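Local coordinates for neurotoxin (Clostridium botulinum, PDB 3N7L), which probably binds gangliosides on the nerve-cell surface, serving as the receptor-binding domain of a botulinum neurotoxin of serotype D/C, at residues Ile75-Arg80 with Trp103-Ile108; Asn110-Thr115 with Lys141-Thr146; Gly265-Thr270 with Phe384-Asp389; Phe305-Asp310 with Tyr314-Tyr319. One frame throughout, in Å; residues are numbered along the deposited sequence.

Contact 1 of 4, residues Ile75-Arg80 with Trp103-Ile108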
loop_
_atom_site.group_PDB
_atom_site.type_symbol
_atom_site.label_atom_id
_atom_site.label_comp_id
_atom_site.label_asym_id
_atom_site.label_seq_id
_atom_site.Cartn_x
_atom_site.Cartn_y
_atom_site.Cartn_z
ATOM N N ILE A 75 5.467 -17.561 -8.828
ATOM C CA ILE A 75 4.286 -16.777 -9.160
ATOM C C ILE A 75 4.448 -15.406 -8.495
ATOM O O ILE A 75 4.692 -15.320 -7.291
ATOM C CB ILE A 75 3.007 -17.458 -8.619
ATOM C CG1 ILE A 75 2.868 -18.855 -9.235
ATOM C CG2 ILE A 75 1.782 -16.607 -8.937
ATOM C CD1 ILE A 75 1.728 -19.684 -8.653
ATOM N N SER A 76 4.333 -14.334 -9.271
ATOM C CA SER A 76 4.483 -13.000 -8.698
ATOM C C SER A 76 3.383 -12.086 -9.208
ATOM O O SER A 76 2.955 -12.209 -10.350
ATOM C CB SER A 76 5.849 -12.401 -9.063
ATOM O OG SER A 76 5.919 -12.085 -10.447
ATOM N N PHE A 77 2.927 -11.169 -8.362
ATOM C CA PHE A 77 1.878 -10.247 -8.771
ATOM C C PHE A 77 1.564 -9.199 -7.718
ATOM O O PHE A 77 1.839 -9.389 -6.533
ATOM C CB PHE A 77 0.594 -11.022 -9.104
ATOM C CG PHE A 77 0.040 -11.819 -7.947
ATOM C CD1 PHE A 77 -0.902 -11.261 -7.083
ATOM C CD2 PHE A 77 0.453 -13.136 -7.728
ATOM C CE1 PHE A 77 -1.426 -12.004 -6.021
ATOM C CE2 PHE A 77 -0.065 -13.887 -6.666
ATOM C CZ PHE A 77 -1.006 -13.323 -5.814
ATOM N N TRP A 78 1.008 -8.079 -8.174
ATOM C CA TRP A 78 0.601 -7.013 -7.272
ATOM C C TRP A 78 -0.870 -7.252 -7.017
ATOM O O TRP A 78 -1.617 -7.599 -7.932
ATOM C CB TRP A 78 0.789 -5.634 -7.910
ATOM C CG TRP A 78 2.187 -5.126 -7.803
ATOM C CD1 TRP A 78 3.186 -5.259 -8.729
ATOM C CD2 TRP A 78 2.753 -4.420 -6.698
ATOM N NE1 TRP A 78 4.340 -4.676 -8.267
ATOM C CE2 TRP A 78 4.106 -4.151 -7.021
ATOM C CE3 TRP A 78 2.252 -3.984 -5.462
ATOM C CZ2 TRP A 78 4.965 -3.463 -6.154
ATOM C CZ3 TRP A 78 3.106 -3.299 -4.595
ATOM C CH2 TRP A 78 4.449 -3.045 -4.947
ATOM N N ILE A 79 -1.288 -7.084 -5.775
ATOM C CA ILE A 79 -2.682 -7.285 -5.446
ATOM C C ILE A 79 -3.135 -6.324 -4.363
ATOM O O ILE A 79 -2.340 -5.871 -3.531
ATOM C CB ILE A 79 -2.933 -8.734 -4.964
ATOM C CG1 ILE A 79 -4.394 -8.897 -4.522
ATOM C CG2 ILE A 79 -1.989 -9.076 -3.806
ATOM C CD1 ILE A 79 -4.792 -10.338 -4.242
ATOM N N ARG A 80 -4.419 -6.001 -4.401
ATOM C CA ARG A 80 -5.015 -5.140 -3.402
ATOM C C ARG A 80 -6.400 -5.694 -3.092
ATOM O O ARG A 80 -7.155 -6.036 -4.003
ATOM C CB ARG A 80 -5.143 -3.707 -3.905
ATOM C CG ARG A 80 -5.635 -2.785 -2.811
ATOM C CD ARG A 80 -6.053 -1.432 -3.324
ATOM N NE ARG A 80 -6.623 -0.671 -2.220
ATOM C CZ ARG A 80 -7.380 0.408 -2.361
ATOM N NH1 ARG A 80 -7.848 1.025 -1.284
ATOM N NH2 ARG A 80 -7.672 0.864 -3.574
ATOM N N TRP A 103 -2.917 -26.000 -7.989
ATOM C CA TRP A 103 -2.570 -25.035 -6.950
ATOM C C TRP A 103 -3.647 -23.965 -6.856
ATOM O O TRP A 103 -4.396 -23.738 -7.806
ATOM C CB TRP A 103 -1.195 -24.392 -7.205
ATOM C CG TRP A 103 -1.066 -23.599 -8.474
ATOM C CD1 TRP A 103 -0.460 -23.997 -9.626
ATOM C CD2 TRP A 103 -1.531 -22.260 -8.708
ATOM N NE1 TRP A 103 -0.514 -22.993 -10.566
ATOM C CE2 TRP A 103 -1.165 -21.916 -10.030
ATOM C CE3 TRP A 103 -2.219 -21.317 -7.930
ATOM C CZ2 TRP A 103 -1.465 -20.669 -10.592
ATOM C CZ3 TRP A 103 -2.517 -20.074 -8.492
ATOM C CH2 TRP A 103 -2.139 -19.765 -9.811
ATOM N N SER A 104 -3.728 -23.316 -5.702
ATOM C CA SER A 104 -4.730 -22.280 -5.502
ATOM C C SER A 104 -4.265 -21.225 -4.513
ATOM O O SER A 104 -3.421 -21.487 -3.653
ATOM C CB SER A 104 -6.033 -22.908 -4.997
ATOM O OG SER A 104 -7.071 -21.947 -4.937
ATOM N N ILE A 105 -4.822 -20.026 -4.656
ATOM C CA ILE A 105 -4.509 -18.914 -3.774
ATOM C C ILE A 105 -5.826 -18.397 -3.226
ATOM O O ILE A 105 -6.750 -18.094 -3.985
ATOM C CB ILE A 105 -3.805 -17.761 -4.522
ATOM C CG1 ILE A 105 -2.413 -18.210 -4.982
ATOM C CG2 ILE A 105 -3.702 -16.542 -3.610
ATOM C CD1 ILE A 105 -1.662 -17.167 -5.786
ATOM N N GLY A 106 -5.917 -18.310 -1.906
ATOM C CA GLY A 106 -7.135 -17.818 -1.298
ATOM C C GLY A 106 -6.851 -16.960 -0.085
ATOM O O GLY A 106 -5.690 -16.745 0.296
ATOM N N ILE A 107 -7.919 -16.465 0.527
ATOM C CA ILE A 107 -7.798 -15.646 1.717
ATOM C C ILE A 107 -8.862 -16.057 2.725
ATOM O O ILE A 107 -9.946 -16.509 2.350
ATOM C CB ILE A 107 -7.974 -14.136 1.403
ATOM C CG1 ILE A 107 -9.330 -13.899 0.731
ATOM C CG2 ILE A 107 -6.832 -13.644 0.513
ATOM C CD1 ILE A 107 -9.608 -12.440 0.397
ATOM N N ILE A 108 -8.530 -15.915 4.004
ATOM C CA ILE A 108 -9.449 -16.221 5.096
ATOM C C ILE A 108 -8.892 -15.494 6.311
ATOM O O ILE A 108 -7.698 -15.586 6.606
ATOM C CB ILE A 108 -9.571 -17.754 5.350
ATOM C CG1 ILE A 108 -10.618 -18.013 6.436
ATOM C CG2 ILE A 108 -8.226 -18.349 5.753
ATOM C CD1 ILE A 108 -10.958 -19.484 6.610
#
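Ile75 and Phe77 meet Trp103 and Ile105 across the interior of a concanavalin-like beta sandwich, strand 72-82 lying in one sheet and strand 102-108 in the facing one. Two pairs make the tight part. Ile75 CD1 sits over one face of the indole, 3.9 Å from the centroid of the Trp103 six-membered ring and 11° off the normal, a CH-pi contact. Trp103 CB already heads for strand 72-82; CG standing between the backbone N and the carbonyl carbon (chi1 62°), together with a chi2 of -102°, sets how the indole lies against the methyl. Just as close, Phe77 and Ile105 approach from opposite directions, and Ile105 CD1 comes obliquely to the ring, 3.8 Å from Phe77 CE2. On its outer side strand 102-108 is partly exposed at Ser104, whose OG is hydrogen-bonded to Asp95. The loose side lies farther along, where the two segments move apart: Ile93 of strand 91-93 packs on both Ile79 and Ile105, and Ile79 CD1 and Ile107 CG2 stay 6.1 Å apart.

Contact 2 of 4, residues Asn110-Thr115 with Lys141-Thr146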
loop_
_atom_site.group_PDB
_atom_site.type_symbol
_atom_site.label_atom_id
_atom_site.label_comp_id
_atom_site.label_asym_id
_atom_site.label_seq_id
_atom_site.Cartn_x
_atom_site.Cartn_y
_atom_site.Cartn_z
ATOM N N ASN A 110 -7.113 -12.961 8.442
ATOM C CA ASN A 110 -5.977 -12.134 8.047
ATOM C C ASN A 110 -4.909 -12.939 7.297
ATOM O O ASN A 110 -3.738 -12.550 7.272
ATOM C CB ASN A 110 -5.351 -11.449 9.275
ATOM C CG ASN A 110 -4.931 -12.442 10.366
ATOM O OD1 ASN A 110 -3.913 -12.256 11.031
ATOM N ND2 ASN A 110 -5.720 -13.481 10.560
ATOM N N PHE A 111 -5.320 -14.050 6.684
ATOM C CA PHE A 111 -4.392 -14.915 5.942
ATOM C C PHE A 111 -4.551 -14.944 4.427
ATOM O O PHE A 111 -5.664 -14.937 3.899
ATOM C CB PHE A 111 -4.503 -16.385 6.393
ATOM C CG PHE A 111 -4.157 -16.626 7.831
ATOM C CD1 PHE A 111 -5.093 -16.398 8.833
ATOM C CD2 PHE A 111 -2.894 -17.093 8.183
ATOM C CE1 PHE A 111 -4.776 -16.629 10.168
ATOM C CE2 PHE A 111 -2.566 -17.327 9.515
ATOM C CZ PHE A 111 -3.509 -17.094 10.511
ATOM N N LEU A 112 -3.410 -15.001 3.742
ATOM C CA LEU A 112 -3.353 -15.145 2.292
ATOM C C LEU A 112 -2.636 -16.491 2.201
ATOM O O LEU A 112 -1.513 -16.626 2.687
ATOM C CB LEU A 112 -2.483 -14.073 1.638
ATOM C CG LEU A 112 -2.255 -14.288 0.136
ATOM C CD1 LEU A 112 -3.503 -13.894 -0.624
ATOM C CD2 LEU A 112 -1.074 -13.462 -0.346
ATOM N N VAL A 113 -3.271 -17.493 1.606
ATOM C CA VAL A 113 -2.627 -18.797 1.543
ATOM C C VAL A 113 -2.513 -19.431 0.164
ATOM O O VAL A 113 -3.431 -19.367 -0.662
ATOM C CB VAL A 113 -3.292 -19.795 2.563
ATOM C CG1 VAL A 113 -4.580 -19.211 3.105
ATOM C CG2 VAL A 113 -3.533 -21.148 1.929
ATOM N N PHE A 114 -1.339 -20.003 -0.079
ATOM C CA PHE A 114 -1.042 -20.677 -1.330
ATOM C C PHE A 114 -1.081 -22.164 -1.021
ATOM O O PHE A 114 -0.406 -22.638 -0.102
ATOM C CB PHE A 114 0.345 -20.274 -1.851
ATOM C CG PHE A 114 0.805 -21.084 -3.032
ATOM C CD1 PHE A 114 1.627 -22.191 -2.857
ATOM C CD2 PHE A 114 0.384 -20.760 -4.319
ATOM C CE1 PHE A 114 2.025 -22.971 -3.945
ATOM C CE2 PHE A 114 0.778 -21.532 -5.416
ATOM C CZ PHE A 114 1.599 -22.639 -5.225
ATOM N N THR A 115 -1.876 -22.889 -1.797
ATOM C CA THR A 115 -2.048 -24.320 -1.595
ATOM C C THR A 115 -1.620 -25.166 -2.782
ATOM O O THR A 115 -1.954 -24.869 -3.925
ATOM C CB THR A 115 -3.530 -24.650 -1.296
ATOM O OG1 THR A 115 -3.958 -23.910 -0.149
ATOM C CG2 THR A 115 -3.709 -26.144 -1.031
ATOM N N LYS A 141 -4.163 -2.208 1.500
ATOM C CA LYS A 141 -3.144 -1.614 0.658
ATOM C C LYS A 141 -2.639 -2.545 -0.440
ATOM O O LYS A 141 -2.815 -3.763 -0.386
ATOM C CB LYS A 141 -1.965 -1.168 1.530
ATOM C CG LYS A 141 -1.258 -2.305 2.254
ATOM C CD LYS A 141 -0.359 -1.790 3.384
ATOM C CE LYS A 141 -1.177 -1.127 4.499
ATOM N NZ LYS A 141 -0.337 -0.528 5.585
ATOM N N TRP A 142 -2.024 -1.952 -1.452
ATOM C CA TRP A 142 -1.439 -2.728 -2.529
ATOM C C TRP A 142 -0.232 -3.445 -1.931
ATOM O O TRP A 142 0.496 -2.858 -1.127
ATOM C CB TRP A 142 -0.923 -1.806 -3.638
ATOM C CG TRP A 142 -1.907 -1.434 -4.698
ATOM C CD1 TRP A 142 -2.513 -0.219 -4.869
ATOM C CD2 TRP A 142 -2.337 -2.256 -5.789
ATOM N NE1 TRP A 142 -3.285 -0.234 -6.002
ATOM C CE2 TRP A 142 -3.197 -1.472 -6.588
ATOM C CE3 TRP A 142 -2.076 -3.581 -6.168
ATOM C CZ2 TRP A 142 -3.801 -1.967 -7.749
ATOM C CZ3 TRP A 142 -2.674 -4.078 -7.317
ATOM C CH2 TRP A 142 -3.530 -3.269 -8.099
ATOM N N PHE A 143 -0.026 -4.707 -2.294
ATOM C CA PHE A 143 1.153 -5.422 -1.830
ATOM C C PHE A 143 1.627 -6.371 -2.924
ATOM O O PHE A 143 0.843 -6.805 -3.775
ATOM C CB PHE A 143 0.918 -6.132 -0.470
ATOM C CG PHE A 143 -0.110 -7.224 -0.488
ATOM C CD1 PHE A 143 0.278 -8.559 -0.554
ATOM C CD2 PHE A 143 -1.467 -6.929 -0.359
ATOM C CE1 PHE A 143 -0.665 -9.586 -0.484
ATOM C CE2 PHE A 143 -2.420 -7.949 -0.292
ATOM C CZ PHE A 143 -2.018 -9.278 -0.353
ATOM N N PHE A 144 2.927 -6.653 -2.923
ATOM C CA PHE A 144 3.540 -7.511 -3.934
ATOM C C PHE A 144 3.796 -8.922 -3.420
ATOM O O PHE A 144 4.538 -9.123 -2.458
ATOM C CB PHE A 144 4.850 -6.884 -4.410
ATOM C CG PHE A 144 5.507 -7.621 -5.542
ATOM C CD1 PHE A 144 4.908 -7.679 -6.795
ATOM C CD2 PHE A 144 6.749 -8.226 -5.364
ATOM C CE1 PHE A 144 5.538 -8.323 -7.858
ATOM C CE2 PHE A 144 7.388 -8.875 -6.423
ATOM C CZ PHE A 144 6.781 -8.921 -7.672
ATOM N N VAL A 145 3.175 -9.892 -4.080
ATOM C CA VAL A 145 3.307 -11.288 -3.702
ATOM C C VAL A 145 4.291 -12.029 -4.587
ATOM O O VAL A 145 4.343 -11.818 -5.798
ATOM C CB VAL A 145 1.947 -12.032 -3.804
ATOM C CG1 VAL A 145 2.138 -13.527 -3.520
ATOM C CG2 VAL A 145 0.949 -11.433 -2.835
ATOM N N THR A 146 5.084 -12.895 -3.973
ATOM C CA THR A 146 6.012 -13.719 -4.730
ATOM C C THR A 146 6.028 -15.089 -4.083
ATOM O O THR A 146 6.424 -15.239 -2.930
ATOM C CB THR A 146 7.445 -13.166 -4.741
ATOM O OG1 THR A 146 7.444 -11.836 -5.268
ATOM C CG2 THR A 146 8.324 -14.030 -5.636
#
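Leu112 reaches from one sheet of the concanavalin-like sandwich to Phe143 and Val145 of the other, and a single methyl, CD2, makes both contacts. Leu112 holds CG opposite its backbone N, and a chi2 of 76° sets the branch so that CD2 leads into the interior. Phe143 CG, by contrast, lies between the backbone N and the carbonyl carbon (chi1 64°), and with a chi2 of 100° this leaves CE1 toward the leucine. Leu112 CD2 lies near the ring plane, 3.9 Å from Phe143 CE1, so this is an edge contact with none of the character of a methyl over a face. The same ring meets Tyr139 edge-to-face. Val145 places CG1 opposite its backbone N and keeps CG2 beside that N, and it is CG2 that points at the leucine. Ile159 of the adjacent strand 154-159 touches both Phe143 and Val145. The meeting point is purely apolar, with Leu112 CD2 3.8 Å from Val145 CG2.

Contact 3 of 4, residues Gly265-Thr270 with Phe384-Asp389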
loop_
_atom_site.group_PDB
_atom_site.type_symbol
_atom_site.label_atom_id
_atom_site.label_comp_id
_atom_site.label_asym_id
_atom_site.label_seq_id
_atom_site.Cartn_x
_atom_site.Cartn_y
_atom_site.Cartn_z
ATOM N N GLY A 265 -2.711 26.449 16.709
ATOM C CA GLY A 265 -2.100 25.139 16.603
ATOM C C GLY A 265 -2.885 23.950 16.085
ATOM O O GLY A 265 -4.111 23.864 16.217
ATOM N N ILE A 266 -2.146 23.038 15.465
ATOM C CA ILE A 266 -2.697 21.781 14.980
ATOM C C ILE A 266 -2.425 20.847 16.155
ATOM O O ILE A 266 -1.297 20.780 16.640
ATOM C CB ILE A 266 -1.917 21.210 13.766
ATOM C CG1 ILE A 266 -2.206 22.019 12.499
ATOM C CG2 ILE A 266 -2.286 19.738 13.568
ATOM C CD1 ILE A 266 -3.659 21.978 12.065
ATOM N N VAL A 267 -3.448 20.151 16.634
ATOM C CA VAL A 267 -3.257 19.220 17.740
ATOM C C VAL A 267 -3.850 17.880 17.329
ATOM O O VAL A 267 -4.791 17.824 16.530
ATOM C CB VAL A 267 -3.941 19.701 19.049
ATOM C CG1 VAL A 267 -3.393 21.057 19.465
ATOM C CG2 VAL A 267 -5.445 19.761 18.861
ATOM N N PHE A 268 -3.289 16.799 17.855
ATOM C CA PHE A 268 -3.774 15.471 17.520
ATOM C C PHE A 268 -4.598 14.888 18.650
ATOM O O PHE A 268 -4.176 14.898 19.807
ATOM C CB PHE A 268 -2.606 14.539 17.200
ATOM C CG PHE A 268 -1.871 14.905 15.943
ATOM C CD1 PHE A 268 -0.759 15.739 15.986
ATOM C CD2 PHE A 268 -2.288 14.405 14.714
ATOM C CE1 PHE A 268 -0.066 16.066 14.818
ATOM C CE2 PHE A 268 -1.604 14.725 13.539
ATOM C CZ PHE A 268 -0.490 15.557 13.593
ATOM N N ASN A 269 -5.783 14.396 18.306
ATOM C CA ASN A 269 -6.681 13.800 19.285
ATOM C C ASN A 269 -6.860 12.310 19.013
ATOM O O ASN A 269 -6.662 11.847 17.884
ATOM C CB ASN A 269 -8.046 14.495 19.248
ATOM C CG ASN A 269 -7.961 15.965 19.626
ATOM O OD1 ASN A 269 -7.050 16.387 20.339
ATOM N ND2 ASN A 269 -8.924 16.745 19.164
ATOM N N THR A 270 -7.231 11.563 20.050
ATOM C CA THR A 270 -7.441 10.126 19.918
ATOM C C THR A 270 -8.716 9.865 19.111
ATOM O O THR A 270 -9.778 10.392 19.441
ATOM C CB THR A 270 -7.565 9.466 21.305
ATOM O OG1 THR A 270 -6.363 9.715 22.043
ATOM C CG2 THR A 270 -7.765 7.956 21.175
ATOM N N PHE A 384 2.167 23.670 26.743
ATOM C CA PHE A 384 2.091 25.108 26.553
ATOM C C PHE A 384 0.630 25.548 26.480
ATOM O O PHE A 384 -0.257 24.815 26.921
ATOM C CB PHE A 384 2.897 25.566 25.318
ATOM C CG PHE A 384 2.422 25.004 23.994
ATOM C CD1 PHE A 384 1.958 25.856 22.994
ATOM C CD2 PHE A 384 2.491 23.637 23.725
ATOM C CE1 PHE A 384 1.570 25.355 21.743
ATOM C CE2 PHE A 384 2.107 23.126 22.480
ATOM C CZ PHE A 384 1.645 23.985 21.485
ATOM N N LYS A 385 0.376 26.738 25.946
ATOM C CA LYS A 385 -0.990 27.239 25.872
ATOM C C LYS A 385 -1.469 27.538 24.451
ATOM O O LYS A 385 -0.759 28.170 23.668
ATOM C CB LYS A 385 -1.112 28.502 26.738
ATOM C CG LYS A 385 -0.700 28.289 28.192
ATOM C CD LYS A 385 -0.768 29.579 28.999
ATOM C CE LYS A 385 -0.463 29.315 30.469
ATOM N NZ LYS A 385 -0.446 30.571 31.264
ATOM N N LEU A 386 -2.675 27.075 24.131
ATOM C CA LEU A 386 -3.281 27.295 22.819
ATOM C C LEU A 386 -4.718 27.776 22.991
ATOM O O LEU A 386 -5.400 27.408 23.955
ATOM C CB LEU A 386 -3.283 26.003 21.984
ATOM C CG LEU A 386 -1.955 25.478 21.424
ATOM C CD1 LEU A 386 -2.172 24.113 20.778
ATOM C CD2 LEU A 386 -1.387 26.468 20.414
ATOM N N GLY A 387 -5.169 28.605 22.055
ATOM C CA GLY A 387 -6.526 29.119 22.102
ATOM C C GLY A 387 -6.882 29.844 23.388
ATOM O O GLY A 387 -6.199 30.785 23.797
ATOM N N ASP A 388 -7.952 29.396 24.034
ATOM C CA ASP A 388 -8.392 30.024 25.267
ATOM C C ASP A 388 -7.650 29.564 26.525
ATOM O O ASP A 388 -8.068 29.890 27.636
ATOM C CB ASP A 388 -9.903 29.834 25.445
ATOM C CG ASP A 388 -10.298 28.382 25.617
ATOM O OD1 ASP A 388 -11.518 28.107 25.689
ATOM O OD2 ASP A 388 -9.398 27.515 25.684
ATOM N N ASP A 389 -6.559 28.812 26.366
ATOM C CA ASP A 389 -5.782 28.382 27.531
ATOM C C ASP A 389 -5.321 29.654 28.223
ATOM O O ASP A 389 -4.809 30.566 27.569
ATOM C CB ASP A 389 -4.546 27.578 27.129
ATOM C CG ASP A 389 -4.882 26.186 26.665
ATOM O OD1 ASP A 389 -6.001 25.719 26.957
ATOM O OD2 ASP A 389 -4.015 25.556 26.022
#
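Leu386 rests on Val267 and Gly265, and the flat group that matters is the carboxylate of Asp389, which holds the leucine's backbone in place: Leu386 N meets Asp389 OD2 from above the carboxylate plane, 37° out of it. That bond is 2.8 Å from Leu386 N to Asp389 OD2 and nearly straight (176°). OD2 is also hydrogen-bonded to Tyr396 OH, and OD1 forms a salt bridge with Lys262, so the carboxylate is gripped at both oxygens. The type II' turn from Leu386 to Asp389 is closed by Asp389 N to Leu386 O, 3.0 Å, with Gly387 at positive phi. From this turn Leu386 reaches tip to tip toward Val267, with its CD1 3.5 Å from Val267 CG1, a close fit. Its other methyl, Leu386 CD2, lies 3.9 Å from Gly265 N. The loop after strand 373-384 is thereby laid against strand 265-270, which pairs with strand 257-262 in the trefoil-like subdomain, while Tyr396 of strand 394-402 touches Val267 as well.

Contact 4 of 4, residues Phe305-Asp310 with Tyr314-Tyr319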
loop_
_atom_site.group_PDB
_atom_site.type_symbol
_atom_site.label_atom_id
_atom_site.label_comp_id
_atom_site.label_asym_id
_atom_site.label_seq_id
_atom_site.Cartn_x
_atom_site.Cartn_y
_atom_site.Cartn_z
ATOM N N PHE A 305 0.519 22.721 2.449
ATOM C CA PHE A 305 -0.740 22.082 2.810
ATOM C C PHE A 305 -1.868 23.038 3.167
ATOM O O PHE A 305 -1.690 23.957 3.956
ATOM C CB PHE A 305 -0.528 21.127 3.994
ATOM C CG PHE A 305 0.524 20.083 3.757
ATOM C CD1 PHE A 305 1.834 20.291 4.174
ATOM C CD2 PHE A 305 0.203 18.885 3.116
ATOM C CE1 PHE A 305 2.818 19.318 3.963
ATOM C CE2 PHE A 305 1.170 17.911 2.900
ATOM C CZ PHE A 305 2.486 18.129 3.327
ATOM N N ASN A 306 -3.036 22.796 2.586
ATOM C CA ASN A 306 -4.226 23.596 2.860
ATOM C C ASN A 306 -5.175 22.709 3.661
ATOM O O ASN A 306 -5.093 21.485 3.588
ATOM C CB ASN A 306 -4.926 23.996 1.550
ATOM C CG ASN A 306 -4.452 25.326 1.001
ATOM O OD1 ASN A 306 -4.684 25.639 -0.165
ATOM N ND2 ASN A 306 -3.806 26.122 1.836
ATOM N N THR A 307 -6.067 23.324 4.427
ATOM C CA THR A 307 -7.054 22.563 5.185
ATOM C C THR A 307 -8.265 23.427 5.489
ATOM O O THR A 307 -8.131 24.582 5.876
ATOM C CB THR A 307 -6.487 22.008 6.514
ATOM O OG1 THR A 307 -7.519 21.283 7.203
ATOM C CG2 THR A 307 -5.968 23.138 7.404
ATOM N N THR A 308 -9.448 22.856 5.296
ATOM C CA THR A 308 -10.692 23.562 5.555
ATOM C C THR A 308 -11.192 23.154 6.928
ATOM O O THR A 308 -11.495 21.987 7.160
ATOM C CB THR A 308 -11.758 23.204 4.499
ATOM O OG1 THR A 308 -11.295 23.608 3.205
ATOM C CG2 THR A 308 -13.088 23.905 4.810
ATOM N N ILE A 309 -11.274 24.102 7.853
ATOM C CA ILE A 309 -11.741 23.744 9.184
ATOM C C ILE A 309 -13.244 23.946 9.311
ATOM O O ILE A 309 -14.002 22.969 9.323
ATOM C CB ILE A 309 -10.969 24.511 10.281
ATOM C CG1 ILE A 309 -9.653 23.784 10.588
ATOM C CG2 ILE A 309 -11.783 24.565 11.564
ATOM C CD1 ILE A 309 -8.777 23.521 9.404
ATOM N N ASP A 310 -13.694 25.185 9.417
ATOM C CA ASP A 310 -15.129 25.404 9.498
ATOM C C ASP A 310 -15.549 25.663 8.069
ATOM O O ASP A 310 -15.824 24.733 7.304
ATOM C CB ASP A 310 -15.442 26.613 10.380
ATOM C CG ASP A 310 -15.650 26.232 11.836
ATOM O OD1 ASP A 310 -14.794 25.513 12.395
ATOM O OD2 ASP A 310 -16.672 26.657 12.423
ATOM N N TYR A 314 -7.122 27.272 5.836
ATOM C CA TYR A 314 -5.851 27.658 6.405
ATOM C C TYR A 314 -4.764 26.878 5.685
ATOM O O TYR A 314 -5.050 25.961 4.916
ATOM C CB TYR A 314 -5.803 27.311 7.901
ATOM C CG TYR A 314 -6.924 27.910 8.727
ATOM C CD1 TYR A 314 -8.204 27.350 8.723
ATOM C CD2 TYR A 314 -6.709 29.054 9.494
ATOM C CE1 TYR A 314 -9.248 27.920 9.467
ATOM C CE2 TYR A 314 -7.740 29.634 10.237
ATOM C CZ TYR A 314 -9.005 29.065 10.218
ATOM O OH TYR A 314 -10.022 29.655 10.940
ATOM N N SER A 315 -3.519 27.267 5.916
ATOM C CA SER A 315 -2.392 26.546 5.344
ATOM C C SER A 315 -1.546 26.189 6.558
ATOM O O SER A 315 -1.570 26.906 7.563
ATOM C CB SER A 315 -1.594 27.422 4.374
ATOM O OG SER A 315 -1.161 28.616 4.992
ATOM N N LEU A 316 -0.834 25.069 6.496
ATOM C CA LEU A 316 0.005 24.689 7.619
ATOM C C LEU A 316 1.233 25.590 7.594
ATOM O O LEU A 316 1.753 25.909 6.526
ATOM C CB LEU A 316 0.402 23.213 7.520
ATOM C CG LEU A 316 -0.783 22.240 7.525
ATOM C CD1 LEU A 316 -0.275 20.816 7.721
ATOM C CD2 LEU A 316 -1.764 22.612 8.640
ATOM N N GLY A 317 1.668 26.025 8.769
ATOM C CA GLY A 317 2.829 26.893 8.851
ATOM C C GLY A 317 3.325 27.021 10.279
ATOM O O GLY A 317 2.584 26.771 11.234
ATOM N N MET A 318 4.587 27.406 10.428
ATOM C CA MET A 318 5.182 27.571 11.748
ATOM C C MET A 318 4.573 28.769 12.454
ATOM O O MET A 318 4.123 29.710 11.810
ATOM C CB MET A 318 6.696 27.783 11.627
ATOM C CG MET A 318 7.458 26.586 11.071
ATOM S SD MET A 318 9.236 26.925 10.897
ATOM C CE MET A 318 9.229 27.885 9.386
ATOM N N TYR A 319 4.550 28.725 13.779
ATOM C CA TYR A 319 4.034 29.832 14.573
ATOM C C TYR A 319 4.816 29.862 15.878
ATOM O O TYR A 319 5.487 28.889 16.215
ATOM C CB TYR A 319 2.528 29.670 14.841
ATOM C CG TYR A 319 2.154 28.494 15.714
ATOM C CD1 TYR A 319 2.049 28.634 17.094
ATOM C CD2 TYR A 319 1.903 27.240 15.157
ATOM C CE1 TYR A 319 1.703 27.551 17.902
ATOM C CE2 TYR A 319 1.556 26.153 15.956
ATOM C CZ TYR A 319 1.461 26.316 17.323
ATOM O OH TYR A 319 1.143 25.245 18.119
HETATM O O HOH W 1 1.936 24.097 4.452
#
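Phe305 to Thr307 and Tyr314 to Leu316 form a twisted antiparallel hairpin, strand axes approaching to 4.6 Å with N-to-C directions at 132°, in which Thr307 and Tyr314 are the hydrogen-bonded pair (each N to the other's O, 2.9 Å), Asn306 and Ser315 the non-hydrogen-bonded pair, and Leu316 N donates to Phe305 O beyond them. The Leu316 isobutyl group lies across Phe305, with Leu316 CG 3.7 Å from Phe305 CB. At the turn end Ile309 crosses the Tyr314 side chain at about a right angle, Ile309 CB lying 3.9 Å from Tyr314 CE1, while Thr307 O sits at the ring's edge. Asn306 ND2 adds a second, weak bond to Tyr314 O at 3.3 Å, and Asn306 OD1 is hydrogen-bonded to a glycerol, probably from the crystallisation liquor. Where the strands diverge, a water accepts from Phe305 N and donates to Leu316 O. Thr307 OG1 lies opposite its backbone N (chi1 180°), turned to Lys282 O, and Ser315 OG bonds to Gln337 OE1 and Leu335 O. These buried hydroxyls are thus satisfied outside the hairpin, whereas the apolar Phe305-Leu316 contact needs no such partner.

Contacts 1 and 2 belong to one sandwich core, their centres 5 Å apart: strands 72-82 and 143-150 are neighbours in one sheet, 102-108 and 111-117 in the other. Backbone pairs join them, Phe77 O lying 2.8 Å from Val145 N and Ser104 O 2.8 Å from Thr115 N, both probable hydrogen bonds. Contacts 3 and 4 lie in the trefoil-like subdomain, centres 14 Å apart, with contact 4 nested in the loop that contact 3 closes. Tyr319 links them, its OH 3.6 Å from Leu386 CD2. Between the two subdomains nothing touches among these contacts: contacts 2 and 3 come closest, about 17 Å between nearest atoms. Ganglioside binding is probably a matter for the trefoil-like half.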